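Local coordinates for 16S rRNA (guanine(1405)-N(7))-methyltransferase (Klebsiella pneumoniae, PDB 6PI9), which probably methylates the N7 position of guanine 1405 in 16S rRNA, using S-adenosyl-L-methionine as methyl donor and conferring resistance to various aminoglycosides, at residues Arg94-Gly99 with Ser250-Tyr255; Ala180-Leu185 with Leu209-Pro214; Leu124-Leu129 with Arg148-Thr153. All blocks are in the same frame, centred on the assembly; numbering follows the deposited sequence.

Overall arrangement
All three contacts belong to one Rossmann-like methyltransferase domain. Interactions 1 and 2 have centres about 11 Å apart and share the central sheet, in which strands 179-183, 208-214 and 252-259 are successive neighbours; both touch S-adenosyl-L-homocysteine. Interaction 3 pairs helices 125-131 and 144-157, its centre about 17 Å from that of interaction 2 and about 18 Å from that of interaction 1. Along the chain, interaction 3 closes before interaction 2 opens, and the wide span from 94-99 to 250-255 encloses both. The example illustrates how segments distant in sequence combine: interactions 1 and 2 line the cofactor pocket, while interaction 3 packs two helices beside it.

Interaction 1: Arg94-Gly99 with Ser250-Tyr255; sequences RERLPG and SDELVY. With SAH (S-adenosyl-L-homocysteine), chain B.
Arg96 and Glu252 form a two-pronged salt bridge, and the same guanidinium hydrogen-bonds the carboxylate of S-adenosyl-L-homocysteine. Followed outward from CB, the Arg96 chain leaves with CG anti to the backbone N (chi1 -162°), and CG and CD pass alongside Glu252 OE1 before the bend at chi3 turns the guanidinium. NE then gives its N-H to the syn lone pair of Glu252 OE1, with Arg96 NE to Glu252 OE1 2.9 Å. NH2 of Arg96 reaches Glu252 OE2, also at 2.9 Å, on the syn side but 32° out of the carboxylate plane; the two flat groups are turned 38° against each other. Arg96 NH2 also donates to O of the ligand at 2.6 Å, by a less straight bond, while NH1 bonds to its OXT at 3.0 Å. Four hydrogen bonds to two carboxylates thus fix the rotation of the guanidinium. Thr212 OG1 hydrogen-bonds Glu252 OE2, consistent with a second-shell residue positioning the acid. Farther from the ligand, Ser250 OG donates to Glu95 O at 3.0 Å, almost straight on to the carbonyl, and Ser250 CB rests on Gly99 CA. The carboxylate of Glu95 is paired with Lys184. An arginine held by an acid while it clasps the ligand's amino-acid carboxylate marks this as the homocysteine end of the cofactor pocket in a Rossmann-like methyltransferase.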
loop_
_atom_site.group_PDB
_atom_site.type_symbol
_atom_site.label_atom_id
_atom_site.label_comp_id
_atom_site.label_asym_id
_atom_site.label_seq_id
_atom_site.Cartn_x
_atom_site.Cartn_y
_atom_site.Cartn_z
ATOM N N ARG A 94 -12.010 -4.727 -2.721
ATOM C CA ARG A 94 -12.645 -4.518 -1.428
ATOM C C ARG A 94 -12.908 -3.035 -1.188
ATOM O O ARG A 94 -13.972 -2.664 -0.680
ATOM C CB ARG A 94 -11.792 -5.095 -0.313
ATOM C CG ARG A 94 -12.485 -4.990 1.038
ATOM C CD ARG A 94 -11.535 -5.334 2.156
ATOM N NE ARG A 94 -10.271 -4.633 1.988
ATOM C CZ ARG A 94 -9.091 -5.234 1.911
ATOM N NH1 ARG A 94 -9.019 -6.549 2.021
ATOM N NH2 ARG A 94 -7.986 -4.519 1.741
ATOM N N GLU A 95 -11.968 -2.169 -1.606
ATOM C CA GLU A 95 -12.207 -0.729 -1.543
ATOM C C GLU A 95 -13.515 -0.342 -2.221
ATOM O O GLU A 95 -14.247 0.522 -1.716
ATOM C CB GLU A 95 -11.023 0.023 -2.170
ATOM C CG GLU A 95 -9.788 -0.025 -1.297
ATOM C CD GLU A 95 -8.483 0.448 -1.947
ATOM O OE1 GLU A 95 -8.430 0.742 -3.178
ATOM O OE2 GLU A 95 -7.470 0.495 -1.201
ATOM N N ARG A 96 -13.835 -0.983 -3.353
ATOM C CA ARG A 96 -14.965 -0.612 -4.202
ATOM C C ARG A 96 -16.294 -1.260 -3.803
ATOM O O ARG A 96 -17.351 -0.725 -4.170
ATOM C CB ARG A 96 -14.657 -0.978 -5.663
ATOM C CG ARG A 96 -15.528 -0.286 -6.713
ATOM C CD ARG A 96 -14.938 -0.481 -8.105
ATOM N NE ARG A 96 -13.615 0.152 -8.209
ATOM C CZ ARG A 96 -12.463 -0.501 -8.275
ATOM N NH1 ARG A 96 -12.435 -1.842 -8.305
ATOM N NH2 ARG A 96 -11.320 0.196 -8.388
ATOM N N LEU A 97 -16.267 -2.400 -3.087
ATOM C CA LEU A 97 -17.494 -3.141 -2.775
ATOM C C LEU A 97 -18.592 -2.304 -2.130
ATOM O O LEU A 97 -19.751 -2.394 -2.573
ATOM C CB LEU A 97 -17.162 -4.321 -1.863
ATOM C CG LEU A 97 -16.518 -5.494 -2.540
ATOM C CD1 LEU A 97 -16.017 -6.430 -1.463
ATOM C CD2 LEU A 97 -17.559 -6.145 -3.403
ATOM N N PRO A 98 -18.336 -1.536 -1.073
ATOM C CA PRO A 98 -19.458 -0.818 -0.443
ATOM C C PRO A 98 -20.092 0.243 -1.335
ATOM O O PRO A 98 -21.295 0.505 -1.205
ATOM C CB PRO A 98 -18.822 -0.221 0.822
ATOM C CG PRO A 98 -17.389 -0.189 0.579
ATOM C CD PRO A 98 -17.089 -1.372 -0.311
ATOM N N GLY A 99 -19.343 0.848 -2.256
ATOM C CA GLY A 99 -19.926 1.786 -3.190
ATOM C C GLY A 99 -20.277 1.209 -4.543
ATOM O O GLY A 99 -20.626 1.978 -5.450
ATOM N N SER A 250 -16.805 6.299 -2.861
ATOM C CA SER A 250 -16.163 5.348 -1.941
ATOM C C SER A 250 -14.622 5.419 -1.995
ATOM O O SER A 250 -13.915 4.411 -2.147
ATOM C CB SER A 250 -16.676 3.931 -2.221
ATOM O OG SER A 250 -15.969 2.961 -1.472
ATOM N N ASP A 251 -14.110 6.641 -1.841
ATOM C CA ASP A 251 -12.679 6.975 -1.849
ATOM C C ASP A 251 -12.024 6.631 -3.180
ATOM O O ASP A 251 -10.839 6.275 -3.213
ATOM C CB ASP A 251 -11.912 6.314 -0.693
ATOM C CG ASP A 251 -12.205 6.982 0.691
ATOM O OD1 ASP A 251 -12.568 6.220 1.610
ATOM O OD2 ASP A 251 -12.047 8.241 0.864
ATOM N N GLU A 252 -12.795 6.710 -4.274
ATOM C CA GLU A 252 -12.252 6.580 -5.625
ATOM C C GLU A 252 -12.689 7.808 -6.411
ATOM O O GLU A 252 -13.887 8.039 -6.554
ATOM C CB GLU A 252 -12.767 5.274 -6.290
ATOM C CG GLU A 252 -12.147 5.012 -7.664
ATOM C CD GLU A 252 -12.419 3.597 -8.146
ATOM O OE1 GLU A 252 -13.392 2.993 -7.677
ATOM O OE2 GLU A 252 -11.643 3.070 -8.959
ATOM N N LEU A 253 -11.725 8.588 -6.911
ATOM C CA LEU A 253 -12.025 9.701 -7.817
ATOM C C LEU A 253 -12.143 9.159 -9.234
ATOM O O LEU A 253 -11.175 8.583 -9.750
ATOM C CB LEU A 253 -10.903 10.738 -7.760
ATOM C CG LEU A 253 -10.878 11.853 -8.845
ATOM C CD1 LEU A 253 -12.105 12.764 -8.770
ATOM C CD2 LEU A 253 -9.552 12.617 -8.660
ATOM N N VAL A 254 -13.300 9.372 -9.873
ATOM C CA VAL A 254 -13.633 8.724 -11.149
ATOM C C VAL A 254 -13.791 9.805 -12.219
ATOM O O VAL A 254 -14.494 10.774 -12.004
ATOM C CB VAL A 254 -14.945 7.912 -11.058
ATOM C CG1 VAL A 254 -15.236 7.197 -12.441
ATOM C CG2 VAL A 254 -14.907 6.903 -9.901
ATOM N N TYR A 255 -13.142 9.610 -13.363
ATOM C CA TYR A 255 -13.254 10.462 -14.546
ATOM C C TYR A 255 -13.847 9.658 -15.697
ATOM O O TYR A 255 -13.363 8.565 -16.002
ATOM C CB TYR A 255 -11.878 10.921 -15.035
ATOM C CG TYR A 255 -11.267 12.007 -14.182
ATOM C CD1 TYR A 255 -11.511 13.341 -14.444
ATOM C CD2 TYR A 255 -10.426 11.684 -13.121
ATOM C CE1 TYR A 255 -10.919 14.343 -13.642
ATOM C CE2 TYR A 255 -9.859 12.678 -12.331
ATOM C CZ TYR A 255 -10.100 13.966 -12.593
ATOM O OH TYR A 255 -9.506 14.944 -11.798
HETATM N N SAH B . -7.863 -1.829 -11.695
HETATM C CA SAH B . -8.047 -2.778 -10.575
HETATM C CB SAH B . -6.734 -3.014 -9.849
HETATM C CG SAH B . -5.961 -1.760 -9.348
HETATM S SD SAH B . -4.555 -2.247 -8.245
HETATM C C SAH B . -9.101 -2.254 -9.581
HETATM O O SAH B . -9.284 -1.019 -9.549
HETATM O OXT SAH B . -9.714 -3.016 -8.806
HETATM C "C5'" SAH B . -3.177 -1.993 -9.445
HETATM C "C4'" SAH B . -2.985 -3.184 -10.430
HETATM O "O4'" SAH B . -2.038 -2.815 -11.456
HETATM C "C3'" SAH B . -2.508 -4.545 -9.844
HETATM O "O3'" SAH B . -3.437 -5.594 -10.183
HETATM C "C2'" SAH B . -1.161 -4.816 -10.513
HETATM O "O2'" SAH B . -1.034 -6.212 -10.791
HETATM C "C1'" SAH B . -1.335 -4.018 -11.814
HETATM N N9 SAH B . -0.094 -3.542 -12.395
HETATM C C8 SAH B . 0.884 -2.809 -11.774
HETATM N N7 SAH B . 1.811 -2.466 -12.718
HETATM C C5 SAH B . 1.436 -3.041 -13.905
HETATM C C6 SAH B . 1.995 -3.085 -15.162
HETATM N N6 SAH B . 3.170 -2.557 -15.437
HETATM N N1 SAH B . 1.279 -3.701 -16.175
HETATM C C2 SAH B . 0.107 -4.333 -15.928
HETATM N N3 SAH B . -0.464 -4.319 -14.683
HETATM C C4 SAH B . 0.229 -3.665 -13.708
HETATM O O HOH W 1 -9.624 3.963 -2.825
#

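Interaction 2: Ala180-Leu185 with Leu209-Pro214; sequences ALLMKL and LVVTFP. With SAH (S-adenosyl-L-homocysteine), chain B.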
loop_
_atom_site.group_PDB
_atom_site.type_symbol
_atom_site.label_atom_id
_atom_site.label_comp_id
_atom_site.label_asym_id
_atom_site.label_seq_id
_atom_site.Cartn_x
_atom_site.Cartn_y
_atom_site.Cartn_z
ATOM N N ALA A 180 -12.428 1.496 -22.208
ATOM C CA ALA A 180 -11.346 0.924 -21.432
ATOM C C ALA A 180 -11.335 1.534 -20.043
ATOM O O ALA A 180 -11.641 2.720 -19.873
ATOM C CB ALA A 180 -9.960 1.154 -22.037
ATOM N N LEU A 181 -11.038 0.682 -19.068
ATOM C CA LEU A 181 -11.018 1.052 -17.664
ATOM C C LEU A 181 -9.561 1.118 -17.275
ATOM O O LEU A 181 -8.803 0.201 -17.599
ATOM C CB LEU A 181 -11.740 0.010 -16.804
ATOM C CG LEU A 181 -13.106 -0.452 -17.331
ATOM C CD1 LEU A 181 -13.721 -1.496 -16.390
ATOM C CD2 LEU A 181 -14.092 0.753 -17.462
ATOM N N LEU A 182 -9.160 2.242 -16.660
ATOM C CA LEU A 182 -7.816 2.446 -16.116
ATOM C C LEU A 182 -8.028 2.846 -14.671
ATOM O O LEU A 182 -7.949 4.049 -14.319
ATOM C CB LEU A 182 -7.066 3.539 -16.884
ATOM C CG LEU A 182 -6.749 3.123 -18.343
ATOM C CD1 LEU A 182 -7.956 3.470 -19.224
ATOM C CD2 LEU A 182 -5.524 3.923 -18.856
ATOM N N MET A 183 -8.338 1.860 -13.822
ATOM C CA MET A 183 -8.821 2.159 -12.478
ATOM C C MET A 183 -7.664 1.975 -11.491
ATOM O O MET A 183 -7.047 0.893 -11.451
ATOM C CB MET A 183 -10.021 1.252 -12.176
ATOM C CG MET A 183 -11.226 1.604 -13.069
ATOM S SD MET A 183 -12.464 0.252 -13.069
ATOM C CE MET A 183 -12.822 0.109 -11.314
ATOM N N LYS A 184 -7.373 3.034 -10.710
ATOM C CA LYS A 184 -6.307 3.026 -9.703
ATOM C C LYS A 184 -4.997 2.557 -10.303
ATOM O O LYS A 184 -4.237 1.762 -9.707
ATOM C CB LYS A 184 -6.723 2.143 -8.527
ATOM C CG LYS A 184 -7.931 2.776 -7.805
ATOM C CD LYS A 184 -8.469 1.738 -6.727
ATOM C CE LYS A 184 -9.675 2.338 -5.935
ATOM N NZ LYS A 184 -10.281 1.204 -5.096
ATOM N N LEU A 185 -4.747 3.021 -11.495
ATOM C CA LEU A 185 -3.638 2.526 -12.298
ATOM C C LEU A 185 -2.633 3.603 -12.668
ATOM O O LEU A 185 -1.435 3.363 -12.606
ATOM C CB LEU A 185 -4.203 1.916 -13.597
ATOM C CG LEU A 185 -3.139 1.686 -14.681
ATOM C CD1 LEU A 185 -2.118 0.647 -14.205
ATOM C CD2 LEU A 185 -3.849 1.169 -15.936
ATOM N N LEU A 209 -13.080 6.146 -21.945
ATOM C CA LEU A 209 -12.155 5.664 -20.932
ATOM C C LEU A 209 -12.741 6.000 -19.571
ATOM O O LEU A 209 -13.342 7.064 -19.400
ATOM C CB LEU A 209 -10.768 6.322 -21.031
ATOM C CG LEU A 209 -10.151 6.318 -22.426
ATOM C CD1 LEU A 209 -8.818 7.017 -22.327
ATOM C CD2 LEU A 209 -9.944 4.885 -22.986
ATOM N N VAL A 210 -12.568 5.099 -18.612
ATOM C CA VAL A 210 -12.890 5.368 -17.204
ATOM C C VAL A 210 -11.581 5.360 -16.469
ATOM O O VAL A 210 -10.910 4.326 -16.429
ATOM C CB VAL A 210 -13.841 4.310 -16.622
ATOM C CG1 VAL A 210 -14.122 4.610 -15.126
ATOM C CG2 VAL A 210 -15.132 4.284 -17.442
ATOM N N VAL A 211 -11.191 6.498 -15.896
ATOM C CA VAL A 211 -9.869 6.632 -15.262
ATOM C C VAL A 211 -10.106 6.984 -13.812
ATOM O O VAL A 211 -10.884 7.904 -13.531
ATOM C CB VAL A 211 -9.030 7.740 -15.935
ATOM C CG1 VAL A 211 -7.671 7.960 -15.187
ATOM C CG2 VAL A 211 -8.851 7.467 -17.466
ATOM N N THR A 212 -9.534 6.222 -12.879
ATOM C CA THR A 212 -9.825 6.518 -11.485
ATOM C C THR A 212 -8.566 6.605 -10.637
ATOM O O THR A 212 -7.513 6.040 -10.952
ATOM C CB THR A 212 -10.752 5.501 -10.829
ATOM O OG1 THR A 212 -9.988 4.332 -10.511
ATOM C CG2 THR A 212 -11.907 5.172 -11.762
ATOM N N PHE A 213 -8.723 7.277 -9.485
ATOM C CA PHE A 213 -7.587 7.452 -8.574
ATOM C C PHE A 213 -8.052 7.179 -7.150
ATOM O O PHE A 213 -9.181 7.498 -6.801
ATOM C CB PHE A 213 -7.057 8.913 -8.611
ATOM C CG PHE A 213 -6.557 9.322 -9.966
ATOM C CD1 PHE A 213 -5.214 9.141 -10.294
ATOM C CD2 PHE A 213 -7.432 9.879 -10.919
ATOM C CE1 PHE A 213 -4.738 9.520 -11.578
ATOM C CE2 PHE A 213 -6.976 10.250 -12.211
ATOM C CZ PHE A 213 -5.609 10.074 -12.541
ATOM N N PRO A 214 -7.198 6.618 -6.316
ATOM C CA PRO A 214 -7.580 6.462 -4.911
ATOM C C PRO A 214 -7.501 7.805 -4.201
ATOM O O PRO A 214 -6.586 8.599 -4.430
ATOM C CB PRO A 214 -6.545 5.475 -4.365
ATOM C CG PRO A 214 -5.294 5.727 -5.273
ATOM C CD PRO A 214 -5.824 6.170 -6.626
HETATM N N SAH B . -7.863 -1.829 -11.695
HETATM C CA SAH B . -8.047 -2.778 -10.575
HETATM C CB SAH B . -6.734 -3.014 -9.849
HETATM C CG SAH B . -5.961 -1.760 -9.348
HETATM S SD SAH B . -4.555 -2.247 -8.245
HETATM C C SAH B . -9.101 -2.254 -9.581
HETATM O O SAH B . -9.284 -1.019 -9.549
HETATM O OXT SAH B . -9.714 -3.016 -8.806
HETATM C "C5'" SAH B . -3.177 -1.993 -9.445
HETATM C "C4'" SAH B . -2.985 -3.184 -10.430
HETATM O "O4'" SAH B . -2.038 -2.815 -11.456
HETATM C "C3'" SAH B . -2.508 -4.545 -9.844
HETATM O "O3'" SAH B . -3.437 -5.594 -10.183
HETATM C "C2'" SAH B . -1.161 -4.816 -10.513
HETATM O "O2'" SAH B . -1.034 -6.212 -10.791
HETATM C "C1'" SAH B . -1.335 -4.018 -11.814
HETATM N N9 SAH B . -0.094 -3.542 -12.395
HETATM C C8 SAH B . 0.884 -2.809 -11.774
HETATM N N7 SAH B . 1.811 -2.466 -12.718
HETATM C C5 SAH B . 1.436 -3.041 -13.905
HETATM C C6 SAH B . 1.995 -3.085 -15.162
HETATM N N6 SAH B . 3.170 -2.557 -15.437
HETATM N N1 SAH B . 1.279 -3.701 -16.175
HETATM C C2 SAH B . 0.107 -4.333 -15.928
HETATM N N3 SAH B . -0.464 -4.319 -14.683
HETATM C C4 SAH B . 0.229 -3.665 -13.708
HETATM O O HOH W 2 -5.896 5.317 -13.115
#
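Lys184 N faces two acceptors of a single residue, Thr212, where the regular pairing of parallel strands gives way. Lys184 N donates to Thr212 O at 3.0 Å, from above the carbonyl plane, and to Thr212 OG1 at 2.9 Å; both hydrogen bonds are far from straight. The hydroxyl reaches this amide because chi1 of 78° sets OG1 between the backbone N and the carbonyl carbon of Thr212. Before this point the strands run at 8° to each other with ordinary bonds, such as Leu182 N to Val210 O at 2.7 Å. On one face the Leu181 and Val210 side chains lie side by side, CD2 touching CB; on the other, Ala180 CB touches Leu209 CD2. Beyond the strand, Lys184 turns with positive phi, and a water donates to Leu182 O and Thr212 O and accepts from Leu185 N. The Lys184 and Pro214 side chains slide past each other, CG near CD, and the extended lysine brings NZ into a salt bridge with Glu95. At the C-terminal end of strand 179-183, Met183 O accepts from N of S-adenosyl-L-homocysteine at 2.9 Å. Hydroxyl and water thus supplement bent backbone bonds, and Thr212 OG1, also hydrogen-bonded to Glu252, ties the strand end to the acid that holds Arg96.

Interaction 3: Leu124-Leu129 with Arg148-Thr153; sequences LNPILL and RLVNET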
loop_
_atom_site.group_PDB
_atom_site.type_symbol
_atom_site.label_atom_id
_atom_site.label_comp_id
_atom_site.label_asym_id
_atom_site.label_seq_id
_atom_site.Cartn_x
_atom_site.Cartn_y
_atom_site.Cartn_z
ATOM N N LEU A 124 -8.869 -8.171 -9.659
ATOM C CA LEU A 124 -10.074 -8.998 -9.692
ATOM C C LEU A 124 -11.318 -8.232 -10.147
ATOM O O LEU A 124 -12.427 -8.752 -10.053
ATOM C CB LEU A 124 -10.339 -9.616 -8.327
ATOM C CG LEU A 124 -9.251 -10.558 -7.814
ATOM C CD1 LEU A 124 -9.649 -11.045 -6.415
ATOM C CD2 LEU A 124 -8.989 -11.773 -8.759
ATOM N N ASN A 125 -11.162 -7.008 -10.643
ATOM C CA ASN A 125 -12.338 -6.208 -10.973
ATOM C C ASN A 125 -13.263 -6.858 -12.005
ATOM O O ASN A 125 -14.479 -6.601 -11.937
ATOM C CB ASN A 125 -11.889 -4.824 -11.447
ATOM C CG ASN A 125 -13.074 -3.895 -11.665
ATOM O OD1 ASN A 125 -13.803 -3.568 -10.707
ATOM N ND2 ASN A 125 -13.295 -3.500 -12.914
ATOM N N PRO A 126 -12.791 -7.655 -12.976
ATOM C CA PRO A 126 -13.745 -8.245 -13.951
ATOM C C PRO A 126 -14.721 -9.222 -13.338
ATOM O O PRO A 126 -15.806 -9.457 -13.909
ATOM C CB PRO A 126 -12.821 -8.902 -14.987
ATOM C CG PRO A 126 -11.337 -8.522 -14.506
ATOM C CD PRO A 126 -11.421 -7.504 -13.547
ATOM N N ILE A 127 -14.396 -9.789 -12.178
ATOM C CA ILE A 127 -15.380 -10.607 -11.476
ATOM C C ILE A 127 -16.468 -9.726 -10.853
ATOM O O ILE A 127 -17.656 -10.057 -10.904
ATOM C CB ILE A 127 -14.671 -11.475 -10.430
ATOM C CG1 ILE A 127 -13.698 -12.427 -11.132
ATOM C CG2 ILE A 127 -15.699 -12.244 -9.586
ATOM C CD1 ILE A 127 -12.835 -13.216 -10.181
ATOM N N LEU A 128 -16.083 -8.588 -10.275
ATOM C CA LEU A 128 -17.057 -7.620 -9.767
ATOM C C LEU A 128 -17.974 -7.127 -10.880
ATOM O O LEU A 128 -19.204 -7.201 -10.760
ATOM C CB LEU A 128 -16.328 -6.448 -9.102
ATOM C CG LEU A 128 -17.187 -5.327 -8.504
ATOM C CD1 LEU A 128 -18.269 -5.936 -7.583
ATOM C CD2 LEU A 128 -16.290 -4.390 -7.729
ATOM N N LEU A 129 -17.385 -6.618 -11.970
ATOM C CA LEU A 129 -18.145 -6.268 -13.174
ATOM C C LEU A 129 -19.077 -7.372 -13.627
ATOM O O LEU A 129 -20.263 -7.143 -13.895
ATOM C CB LEU A 129 -17.186 -5.954 -14.317
ATOM C CG LEU A 129 -16.345 -4.716 -14.144
ATOM C CD1 LEU A 129 -15.441 -4.587 -15.393
ATOM C CD2 LEU A 129 -17.286 -3.563 -13.977
ATOM N N ARG A 148 -5.706 -15.832 -13.726
ATOM C CA ARG A 148 -6.229 -17.197 -13.684
ATOM C C ARG A 148 -7.612 -17.240 -13.059
ATOM O O ARG A 148 -8.497 -17.961 -13.535
ATOM C CB ARG A 148 -5.289 -18.097 -12.890
ATOM C CG ARG A 148 -4.165 -18.664 -13.714
ATOM C CD ARG A 148 -2.923 -18.906 -12.876
ATOM N NE ARG A 148 -1.760 -19.057 -13.736
ATOM C CZ ARG A 148 -0.515 -18.806 -13.353
ATOM N NH1 ARG A 148 -0.284 -18.354 -12.114
ATOM N NH2 ARG A 148 0.496 -18.992 -14.211
ATOM N N LEU A 149 -7.797 -16.508 -11.952
ATOM C CA LEU A 149 -9.082 -16.498 -11.255
ATOM C C LEU A 149 -10.179 -15.927 -12.135
ATOM O O LEU A 149 -11.309 -16.438 -12.154
ATOM C CB LEU A 149 -8.972 -15.680 -9.972
ATOM C CG LEU A 149 -8.234 -16.353 -8.815
ATOM C CD1 LEU A 149 -8.170 -15.408 -7.611
ATOM C CD2 LEU A 149 -8.889 -17.665 -8.462
ATOM N N VAL A 150 -9.858 -14.865 -12.867
ATOM C CA VAL A 150 -10.832 -14.255 -13.759
ATOM C C VAL A 150 -11.290 -15.244 -14.820
ATOM O O VAL A 150 -12.486 -15.422 -15.034
ATOM C CB VAL A 150 -10.243 -12.992 -14.381
ATOM C CG1 VAL A 150 -11.129 -12.535 -15.520
ATOM C CG2 VAL A 150 -10.145 -11.935 -13.279
ATOM N N ASN A 151 -10.346 -15.897 -15.502
ATOM C CA ASN A 151 -10.713 -16.834 -16.566
ATOM C C ASN A 151 -11.524 -18.008 -16.029
ATOM O O ASN A 151 -12.495 -18.451 -16.664
ATOM C CB ASN A 151 -9.450 -17.348 -17.277
ATOM C CG ASN A 151 -8.879 -16.330 -18.223
ATOM O OD1 ASN A 151 -9.643 -15.636 -18.876
ATOM N ND2 ASN A 151 -7.540 -16.219 -18.299
ATOM N N GLU A 152 -11.119 -18.557 -14.886
ATOM C CA GLU A 152 -11.846 -19.682 -14.303
ATOM C C GLU A 152 -13.267 -19.287 -13.922
ATOM O O GLU A 152 -14.229 -20.013 -14.201
ATOM C CB GLU A 152 -11.097 -20.191 -13.077
ATOM C CG GLU A 152 -9.773 -20.838 -13.416
ATOM C CD GLU A 152 -9.114 -21.476 -12.208
ATOM O OE1 GLU A 152 -9.852 -22.094 -11.388
ATOM O OE2 GLU A 152 -7.867 -21.368 -12.091
ATOM N N THR A 153 -13.417 -18.142 -13.257
ATOM C CA THR A 153 -14.747 -17.722 -12.832
ATOM C C THR A 153 -15.630 -17.455 -14.040
ATOM O O THR A 153 -16.798 -17.856 -14.075
ATOM C CB THR A 153 -14.630 -16.473 -11.950
ATOM O OG1 THR A 153 -13.781 -16.774 -10.834
ATOM C CG2 THR A 153 -16.016 -15.986 -11.467
#
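Val150 meets Pro126 and Ile127 at the middle of a mainly apolar interface, with no hydrogen bond crossing it. Its CG2 methyl lies 3.8 Å from Pro126 CG, the two side chains crossing at about a right angle, and CG1 of Val150 backs against Pro126 CB. Val150 CG2 also touches Ile127 CG1 at 4.2 Å. Ile127 carries CG1 anti to its carbonyl carbon (chi1 -62°), and the extended chain brings CD1 over the next turn of the opposing helix, 3.7 Å from Thr153 OG1. At the other end Leu124 CD2 packs on Leu149 CD1 at 3.9 Å.

In the next shell, Thr153 OG1 donates to Leu149 O at 2.8 Å, one turn back in its own helix. The helical amide Thr153 N reaches that carbonyl from the opposite face of its plane, so the oxygen is gripped twice. Leu124 is the N-cap residue of helix 125-131. The segments 125-129 and 148-153 run at 28° to each other, their axes 9.5 Å apart. Further out, Leu72 of helix 63-75 covers both Ile127 and Thr153, and Leu87 of helix 83-87 touches Leu124 and Ile127. Asn125, on the same helix but turned from this interface, hydrogen-bonds Asp119 through ND2 and touches the ligand. The chemistry implies cohesion resting mainly on van der Waals packing of buried side chains: hydrogen-bonded to Leu149 O, the threonine hydroxyl can face a methyl group in a mostly apolar contact.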